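PDB 4OVK: periplasmic binding protein from Veillonella parvula, which probably captures a solute outside the cell membrane and delivers it to an ABC transporter for uptake. Local coordinates for residues A[35-39]-A[85-90]; A[42-46]-A[71-75]. All blocks are in the same frame, centred on the assembly; numbering follows the deposited sequence.

Interaction 1 of 2, residues A[35-39]-A[85-90]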
loop_
_atom_site.group_PDB
_atom_site.type_symbol
_atom_site.label_atom_id
_atom_site.label_comp_id
_atom_site.label_asym_id
_atom_site.label_seq_id
_atom_site.Cartn_x
_atom_site.Cartn_y
_atom_site.Cartn_z
ATOM N N ALA A 35 -6.040 -0.813 18.809
ATOM C CA ALA A 35 -4.760 -1.472 18.524
ATOM C C ALA A 35 -4.874 -2.246 17.209
ATOM O O ALA A 35 -5.926 -2.815 16.900
ATOM C CB ALA A 35 -4.349 -2.399 19.648
ATOM N N ILE A 36 -3.779 -2.274 16.444
ATOM C CA ILE A 36 -3.819 -2.758 15.078
ATOM C C ILE A 36 -2.689 -3.738 14.816
ATOM O O ILE A 36 -1.525 -3.368 14.838
ATOM C CB ILE A 36 -3.752 -1.578 14.083
ATOM C CG1 ILE A 36 -4.832 -0.552 14.404
ATOM C CG2 ILE A 36 -3.881 -2.072 12.643
ATOM C CD1 ILE A 36 -4.484 0.866 14.079
ATOM N N VAL A 37 -3.051 -5.001 14.577
ATOM C CA VAL A 37 -2.080 -6.045 14.273
ATOM C C VAL A 37 -1.562 -5.991 12.821
ATOM O O VAL A 37 -0.346 -6.023 12.607
ATOM C CB VAL A 37 -2.652 -7.440 14.624
ATOM C CG1 VAL A 37 -1.810 -8.569 14.020
ATOM C CG2 VAL A 37 -2.762 -7.568 16.135
ATOM N N PRO A 38 -2.462 -5.907 11.819
ATOM C CA PRO A 38 -1.983 -5.928 10.418
ATOM C C PRO A 38 -1.133 -4.706 10.086
ATOM O O PRO A 38 -1.464 -3.600 10.491
ATOM C CB PRO A 38 -3.279 -5.923 9.605
ATOM C CG PRO A 38 -4.302 -6.505 10.524
ATOM C CD PRO A 38 -3.927 -6.014 11.882
ATOM N N ILE A 39 -0.052 -4.907 9.345
ATOM C CA ILE A 39 0.943 -3.845 9.164
ATOM C C ILE A 39 0.394 -2.625 8.402
ATOM O O ILE A 39 0.540 -1.499 8.872
ATOM C CB ILE A 39 2.240 -4.377 8.527
ATOM C CG1 ILE A 39 2.919 -5.389 9.469
ATOM C CG2 ILE A 39 3.189 -3.222 8.219
ATOM C CD1 ILE A 39 3.990 -6.224 8.804
ATOM N N PHE A 85 3.233 -4.917 21.371
ATOM C CA PHE A 85 2.166 -5.845 21.779
ATOM C C PHE A 85 1.993 -7.041 20.837
ATOM O O PHE A 85 1.267 -7.983 21.163
ATOM C CB PHE A 85 0.850 -5.083 21.939
ATOM C CG PHE A 85 0.107 -4.878 20.663
ATOM C CD1 PHE A 85 0.401 -3.811 19.814
ATOM C CD2 PHE A 85 -0.905 -5.755 20.305
ATOM C CE1 PHE A 85 -0.304 -3.662 18.650
ATOM C CE2 PHE A 85 -1.614 -5.592 19.142
ATOM C CZ PHE A 85 -1.307 -4.557 18.306
ATOM N N VAL A 86 2.671 -6.996 19.688
ATOM C CA VAL A 86 2.607 -8.037 18.665
ATOM C C VAL A 86 3.982 -8.186 17.998
ATOM O O VAL A 86 4.677 -7.189 17.797
ATOM C CB VAL A 86 1.493 -7.723 17.620
ATOM C CG1 VAL A 86 1.758 -6.433 16.854
ATOM C CG2 VAL A 86 1.287 -8.885 16.665
ATOM N N ASP A 87 4.383 -9.415 17.664
ATOM C CA ASP A 87 5.697 -9.658 17.033
ATOM C C ASP A 87 5.588 -9.811 15.499
ATOM O O ASP A 87 4.518 -9.628 14.936
ATOM C CB ASP A 87 6.398 -10.870 17.696
ATOM C CG ASP A 87 5.793 -12.210 17.304
ATOM O OD1 ASP A 87 4.985 -12.266 16.359
ATOM O OD2 ASP A 87 6.149 -13.228 17.948
ATOM N N ASN A 88 6.693 -10.131 14.825
ATOM C CA ASN A 88 6.705 -10.234 13.347
ATOM C C ASN A 88 5.942 -11.405 12.775
ATOM O O ASN A 88 5.598 -11.403 11.598
ATOM C CB ASN A 88 8.138 -10.306 12.804
ATOM C CG ASN A 88 8.730 -8.944 12.559
ATOM O OD1 ASN A 88 8.067 -7.936 12.769
ATOM N ND2 ASN A 88 9.980 -8.901 12.096
ATOM N N ASN A 89 5.703 -12.423 13.590
ATOM C CA ASN A 89 4.890 -13.543 13.162
ATOM C C ASN A 89 3.438 -13.343 13.588
ATOM O O ASN A 89 2.635 -14.273 13.549
ATOM C CB ASN A 89 5.497 -14.839 13.692
ATOM C CG ASN A 89 6.934 -15.030 13.223
ATOM O OD1 ASN A 89 7.663 -14.054 12.965
ATOM N ND2 ASN A 89 7.350 -16.284 13.100
ATOM N N PHE A 90 3.115 -12.114 13.990
ATOM C CA PHE A 90 1.748 -11.694 14.351
ATOM C C PHE A 90 1.221 -12.359 15.633
ATOM O O PHE A 90 0.009 -12.352 15.911
ATOM C CB PHE A 90 0.778 -11.851 13.160
ATOM C CG PHE A 90 1.181 -11.054 11.950
ATOM C CD1 PHE A 90 0.940 -9.683 11.889
ATOM C CD2 PHE A 90 1.818 -11.664 10.873
ATOM C CE1 PHE A 90 1.323 -8.941 10.783
ATOM C CE2 PHE A 90 2.202 -10.925 9.762
ATOM C CZ PHE A 90 1.953 -9.564 9.719
#
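Val37 packs between Phe85 and Phe90, one methyl to each. CG1 stands anti to the backbone N (chi1 166°) and meets the edge of the Phe90 ring, 3.7 Å from Phe90 CD1; CG2, the other branch, anti to the carbonyl carbon, lies 3.8 Å from Phe85 CE2. A beta-branched residue therefore suits this place, and Val37 CG1 also reaches Val86 CG2 at 4.1 Å. The Phe85 ring brings its outer rim to the backbone: CZ lies 3.7 Å from Ile36 O, which is close to the ring plane, and Ala35 CB, small enough to admit the ring, is 4.0 Å from the same CZ. At the far end the apolar CG1-CD1 arm of Ile39 reaches Phe90, its CD1 4.0 Å from Phe90 CZ, crossing that side chain at about a right angle. Phe90 is the last residue of a type I turn from Asp87, closed by the backbone bond from Phe90 N to Asp87 O (3.0 Å), and the turn carries its ring toward Val37 and Ile39. Asp87 OD1 accepts a weak bond from Asn89 N and a hydrogen bond from Asn91 N, which probably helps hold the turn. A serine in place of Phe90 would probably leave Ile39 CD1 without its aromatic partner here and Val37 CG1 with only its Val86 contact across this interface, opening a gap. Further out, Trp108 meets the Phe90 ring edge-to-face and His59 packs against it, while Val37 also touches Val105 and Ile107. Loop 85-90 thus lies against the end of strand 34-36, beside strand 104-108 and the start of helix 60-67.

Interaction 2 of 2, residues A[42-46]-A[71-75]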
loop_
_atom_site.group_PDB
_atom_site.type_symbol
_atom_site.label_atom_id
_atom_site.label_comp_id
_atom_site.label_asym_id
_atom_site.label_seq_id
_atom_site.Cartn_x
_atom_site.Cartn_y
_atom_site.Cartn_z
ATOM N N THR A 42 -2.487 0.327 10.033
ATOM C CA THR A 42 -2.265 1.509 10.872
ATOM C C THR A 42 -2.506 2.754 10.026
ATOM O O THR A 42 -3.266 3.638 10.398
ATOM C CB THR A 42 -0.879 1.503 11.536
ATOM O OG1 THR A 42 -0.878 0.539 12.588
ATOM C CG2 THR A 42 -0.535 2.864 12.134
ATOM N N SER A 43 -1.897 2.786 8.843
ATOM C CA SER A 43 -2.136 3.906 7.930
ATOM C C SER A 43 -3.609 3.989 7.489
ATOM O O SER A 43 -4.141 5.076 7.273
ATOM C CB SER A 43 -1.185 3.814 6.724
ATOM O OG SER A 43 -1.495 2.728 5.888
ATOM N N ILE A 44 -4.274 2.847 7.352
ATOM C CA ILE A 44 -5.667 2.858 6.931
ATOM C C ILE A 44 -6.598 3.387 8.032
ATOM O O ILE A 44 -7.527 4.140 7.756
ATOM C CB ILE A 44 -6.139 1.493 6.377
ATOM C CG1 ILE A 44 -5.275 1.098 5.164
ATOM C CG2 ILE A 44 -7.602 1.590 5.967
ATOM C CD1 ILE A 44 -5.443 -0.339 4.690
ATOM N N VAL A 45 -6.361 2.996 9.279
ATOM C CA VAL A 45 -7.131 3.568 10.386
ATOM C C VAL A 45 -6.934 5.082 10.442
ATOM O O VAL A 45 -7.894 5.835 10.598
ATOM C CB VAL A 45 -6.745 2.911 11.709
ATOM C CG1 VAL A 45 -7.267 3.709 12.903
ATOM C CG2 VAL A 45 -7.263 1.469 11.717
ATOM N N TYR A 46 -5.691 5.524 10.284
ATOM C CA TYR A 46 -5.399 6.952 10.237
ATOM C C TYR A 46 -6.237 7.653 9.144
ATOM O O TYR A 46 -6.816 8.707 9.375
ATOM C CB TYR A 46 -3.895 7.208 10.025
ATOM C CG TYR A 46 -3.610 8.650 9.765
ATOM C CD1 TYR A 46 -3.447 9.541 10.807
ATOM C CD2 TYR A 46 -3.558 9.138 8.470
ATOM C CE1 TYR A 46 -3.216 10.886 10.571
ATOM C CE2 TYR A 46 -3.312 10.475 8.219
ATOM C CZ TYR A 46 -3.151 11.343 9.265
ATOM O OH TYR A 46 -2.932 12.678 9.016
ATOM N N PHE A 71 4.084 9.802 6.600
ATOM C CA PHE A 71 3.239 9.473 7.758
ATOM C C PHE A 71 3.782 10.138 9.035
ATOM O O PHE A 71 3.017 10.678 9.849
ATOM C CB PHE A 71 3.186 7.927 7.921
ATOM C CG PHE A 71 2.001 7.394 8.693
ATOM C CD1 PHE A 71 1.016 8.219 9.237
ATOM C CD2 PHE A 71 1.883 6.026 8.870
ATOM C CE1 PHE A 71 -0.046 7.680 9.935
ATOM C CE2 PHE A 71 0.819 5.485 9.562
ATOM C CZ PHE A 71 -0.140 6.314 10.101
ATOM N N LYS A 72 5.097 10.117 9.210
ATOM C CA LYS A 72 5.727 10.738 10.392
ATOM C C LYS A 72 5.394 12.231 10.514
ATOM O O LYS A 72 5.176 12.738 11.610
ATOM C CB LYS A 72 7.250 10.562 10.383
ATOM C CG LYS A 72 7.899 11.034 11.680
ATOM C CD LYS A 72 9.350 10.610 11.777
ATOM C CE LYS A 72 10.013 11.179 13.026
ATOM N NZ LYS A 72 9.450 10.624 14.292
ATOM N N THR A 73 5.328 12.921 9.384
ATOM C CA THR A 73 4.955 14.336 9.364
ATOM C C THR A 73 3.477 14.542 9.634
ATOM O O THR A 73 3.101 15.435 10.399
ATOM C CB THR A 73 5.285 14.955 8.008
ATOM O OG1 THR A 73 6.683 14.821 7.779
ATOM C CG2 THR A 73 4.908 16.420 7.966
ATOM N N LEU A 74 2.641 13.708 9.018
ATOM C CA LEU A 74 1.195 13.787 9.227
ATOM C C LEU A 74 0.780 13.489 10.659
ATOM O O LEU A 74 -0.176 14.066 11.144
ATOM C CB LEU A 74 0.454 12.801 8.334
ATOM C CG LEU A 74 0.689 12.882 6.838
ATOM C CD1 LEU A 74 -0.032 11.753 6.142
ATOM C CD2 LEU A 74 0.236 14.223 6.321
ATOM N N ALA A 75 1.483 12.567 11.307
ATOM C CA ALA A 75 1.048 12.014 12.583
ATOM C C ALA A 75 2.207 11.937 13.582
ATOM O O ALA A 75 2.621 10.842 13.967
ATOM C CB ALA A 75 0.443 10.639 12.343
#
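With CG anti to the backbone N in both residues (chi1 171° in Tyr46, -158° in Phe71), the two side chains run antiparallel, side by side, from their two helices. The edge of Phe71 meets the face of Tyr46 in an edge-to-face pair, with ring centroids 5.3 Å apart and planes at 60°. Within the ring pair the nearest approach is Phe71 CE1 to Tyr46 CG, 3.7 Å, offset toward the rim of the tyrosine. The neighbouring edge of the same ring, CE2 and CZ, lies on the backbone of helix 41-49 at Ser43: Phe71 CE2 is 3.7 Å from Ser43 CA, and Thr42 CG2 comes to the ring edge, 3.9 Å from CE2. Serine, being small, lets the ring approach the helix backbone, and its OG is occupied by a hydrogen bond to Pro40 O. Tyr46 is long enough to reach the end of helix 71-74, where its OH lies 3.5 Å from Leu74 CB and its CE1 4.1 Å from Ala75 CB. Tyr66 meets Phe71 edge-to-face and Tyr318 packs on Tyr46, enlarging the aromatic cluster. Helix 41-49, laid on the sheet through Thr42 and Val45 against Ile36, thus also packs on helix 71-74, the layering of an alpha/beta, Rossmann-like lobe of a periplasmic binding protein.

How the interactions relate
Both contacts belong to the domain built on the parallel sheet with strand order 55-57, 34-36, 104-108, 125-128, and their centres are about 16 Å apart. Along the chain the order is 35-39, 42-46, 71-75 and 85-90, so interaction 1 pairs the outer segments and interaction 2 the inner ones. Strand 34-36 runs almost directly into helix 41-49, and the two contacts meet there: Ile36 CD1 lies 3.7 Å from Val45 CG2. Interaction 1 lays a loop against the end of the strand, whereas interaction 2 packs the following helix against helix 71-74. Together they join loop, strand and two helices within one of the protein's two sheet-based lobes.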